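Local coordinates for protein flavin prenyltransferase UbiX (Aquifex aeolicus, PDB 2EJB) that probably catalyses the metal-independent transfer of a dimethylallyl group from dimethylallyl monophosphate to FMN, making the prenylated flavin cofactor of UbiD decarboxylases, at residues K158-S161 with I162-I166. Numbering follows the deposited sequence.
Sequences KPQS and IDDMI
Asp-164 reaches back from the first turn of helix 162-176 to the loop that leads into it. Asp-164 CB lies against the proline ring, 3.5 Å from Pro-159 CB. Chi1 of -71° sets CG beside the residue's own backbone N and turns the carboxylate toward the loop. Asp-164 CG passes 3.6 Å from Ser-161 OG. Asp-164 OD1 lies 3.7 Å from the same Ser-161 OG, while OD2 takes two backbone N-H groups of the loop. Gln-160 N donates to the anti lone pair of Asp-164 OD2 at 2.8 Å, with a nearly straight N-H...O angle of 163°. Ser-161 N adds a weak bond to Asp-164 OD2 at 3.3 Å. Asp-164 N donates to Ser-161 OG at 3.2 Å. These last two bonds make a capping box, with Ser-161 as N-cap; the Gln-160 N bond is additional. The carboxylate sits near the amino end of the helix, which would be expected to favour its negative charge. An asparagine here has no negative charge, and the amides of Gln-160 and Ser-161 would probably be held less firmly. Ser-161 O also receives weak bonds from Asp-164 N and Met-165 N. Pro-159 CB meets Met-165 CG at 4.1 Å. Beyond this turn, Pro-159 packs on Ile-162 of the second subunit, and Met-165 meets Met-165 of that subunit. Ile-166 leans on helix 14-26 of its own chain.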
ATOM      1  N   LYS A 158      -1.248  -6.423  16.420  1.00 60.49           N
ATOM      2  CA  LYS A 158      -1.725  -5.353  17.292  1.00 60.51           C
ATOM      3  C   LYS A 158      -0.605  -4.354  17.582  1.00 61.45           C
ATOM      4  O   LYS A 158      -0.096  -4.290  18.701  1.00 61.80           O
ATOM      5  CB  LYS A 158      -2.252  -5.934  18.614  1.00 64.51           C
ATOM      6  CG  LYS A 158      -3.413  -6.914  18.461  1.00 66.84           C
ATOM      7  CD  LYS A 158      -3.976  -7.330  19.817  1.00 71.89           C
ATOM      8  CE  LYS A 158      -5.069  -8.386  19.702  1.00 73.14           C
ATOM      9  NZ  LYS A 158      -5.632  -8.740  21.034  1.00 69.33           N
ATOM     10  N   PRO A 159      -0.200  -3.562  16.573  1.00 61.62           N
ATOM     11  CA  PRO A 159       0.869  -2.588  16.806  1.00 56.82           C
ATOM     12  C   PRO A 159       0.453  -1.483  17.773  1.00 56.52           C
ATOM     13  O   PRO A 159      -0.732  -1.183  17.909  1.00 54.54           O
ATOM     14  CB  PRO A 159       1.164  -2.060  15.402  1.00 56.90           C
ATOM     15  CG  PRO A 159      -0.169  -2.154  14.724  1.00 59.82           C
ATOM     16  CD  PRO A 159      -0.665  -3.511  15.174  1.00 59.01           C
ATOM     17  N   GLN A 160       1.432  -0.891  18.451  1.00 54.25           N
ATOM     18  CA  GLN A 160       1.174   0.195  19.394  1.00 56.48           C
ATOM     19  C   GLN A 160       1.816   1.502  18.946  1.00 51.61           C
ATOM     20  O   GLN A 160       1.273   2.580  19.178  1.00 52.00           O
ATOM     21  CB  GLN A 160       1.677  -0.167  20.797  1.00 58.34           C
ATOM     22  CG  GLN A 160       2.074   1.044  21.634  1.00 72.93           C
ATOM     23  CD  GLN A 160       3.584   1.184  21.774  1.00 81.83           C
ATOM     24  OE1 GLN A 160       4.346   0.668  20.951  1.00 84.49           O
ATOM     25  NE2 GLN A 160       4.022   1.892  22.812  1.00 84.24           N
ATOM     26  N   SER A 161       2.971   1.408  18.298  1.00 46.99           N
ATOM     27  CA  SER A 161       3.662   2.604  17.835  1.00 48.26           C
ATOM     28  C   SER A 161       3.920   2.565  16.340  1.00 43.33           C
ATOM     29  O   SER A 161       3.731   1.537  15.687  1.00 40.90           O
ATOM     30  CB  SER A 161       4.997   2.760  18.562  1.00 49.39           C
ATOM     31  OG  SER A 161       5.912   1.756  18.158  1.00 50.11           O
ATOM     32  N   ILE A 162       4.351   3.699  15.806  1.00 41.10           N
ATOM     33  CA  ILE A 162       4.657   3.800  14.390  1.00 46.38           C
ATOM     34  C   ILE A 162       5.833   2.873  14.143  1.00 47.73           C
ATOM     35  O   ILE A 162       6.009   2.341  13.049  1.00 50.22           O
ATOM     36  CB  ILE A 162       5.042   5.244  14.012  1.00 38.25           C
ATOM     37  CG1 ILE A 162       3.836   6.165  14.229  1.00 47.43           C
ATOM     38  CG2 ILE A 162       5.527   5.297  12.567  1.00 47.92           C
ATOM     39  CD1 ILE A 162       4.071   7.614  13.847  1.00 41.26           C
ATOM     40  N   ASP A 163       6.624   2.681  15.191  1.00 51.06           N
ATOM     41  CA  ASP A 163       7.795   1.824  15.140  1.00 47.04           C
ATOM     42  C   ASP A 163       7.372   0.381  14.888  1.00 48.73           C
ATOM     43  O   ASP A 163       8.053  -0.362  14.179  1.00 47.43           O
ATOM     44  CB  ASP A 163       8.553   1.916  16.465  1.00 52.28           C
ATOM     45  CG  ASP A 163       9.857   1.156  16.440  1.00 56.65           C
ATOM     46  OD1 ASP A 163      10.782   1.595  15.725  1.00 53.87           O
ATOM     47  OD2 ASP A 163       9.955   0.119  17.131  1.00 61.10           O
ATOM     48  N   ASP A 164       6.245  -0.014  15.474  1.00 45.88           N
ATOM     49  CA  ASP A 164       5.740  -1.370  15.299  1.00 44.81           C
ATOM     50  C   ASP A 164       5.304  -1.612  13.860  1.00 44.83           C
ATOM     51  O   ASP A 164       5.385  -2.732  13.365  1.00 46.91           O
ATOM     52  CB  ASP A 164       4.565  -1.640  16.242  1.00 45.90           C
ATOM     53  CG  ASP A 164       4.992  -1.742  17.695  1.00 52.97           C
ATOM     54  OD1 ASP A 164       6.204  -1.886  17.945  1.00 48.08           O
ATOM     55  OD2 ASP A 164       4.111  -1.695  18.581  1.00 43.77           O
ATOM     56  N   MET A 165       4.837  -0.564  13.191  1.00 40.78           N
ATOM     57  CA  MET A 165       4.406  -0.699  11.806  1.00 43.10           C
ATOM     58  C   MET A 165       5.602  -0.711  10.856  1.00 44.64           C
ATOM     59  O   MET A 165       5.589  -1.400   9.836  1.00 39.27           O
ATOM     60  CB  MET A 165       3.440   0.427  11.440  1.00 43.06           C
ATOM     61  CG  MET A 165       2.084   0.296  12.130  1.00 47.75           C
ATOM     62  SD  MET A 165       0.867   1.474  11.523  1.00 62.58           S
ATOM     63  CE  MET A 165       1.277   2.896  12.512  1.00 54.07           C
ATOM     64  N   ILE A 166       6.637   0.050  11.200  1.00 42.57           N
ATOM     65  CA  ILE A 166       7.846   0.097  10.388  1.00 40.16           C
ATOM     66  C   ILE A 166       8.514  -1.279  10.400  1.00 44.74           C
ATOM     67  O   ILE A 166       8.957  -1.778   9.368  1.00 41.02           O
ATOM     68  CB  ILE A 166       8.847   1.128  10.936  1.00 41.68           C
ATOM     69  CG1 ILE A 166       8.224   2.526  10.909  1.00 43.85           C
ATOM     70  CG2 ILE A 166      10.124   1.100  10.113  1.00 44.70           C
ATOM     71  CD1 ILE A 166       9.102   3.603  11.515  1.00 44.90           C
TER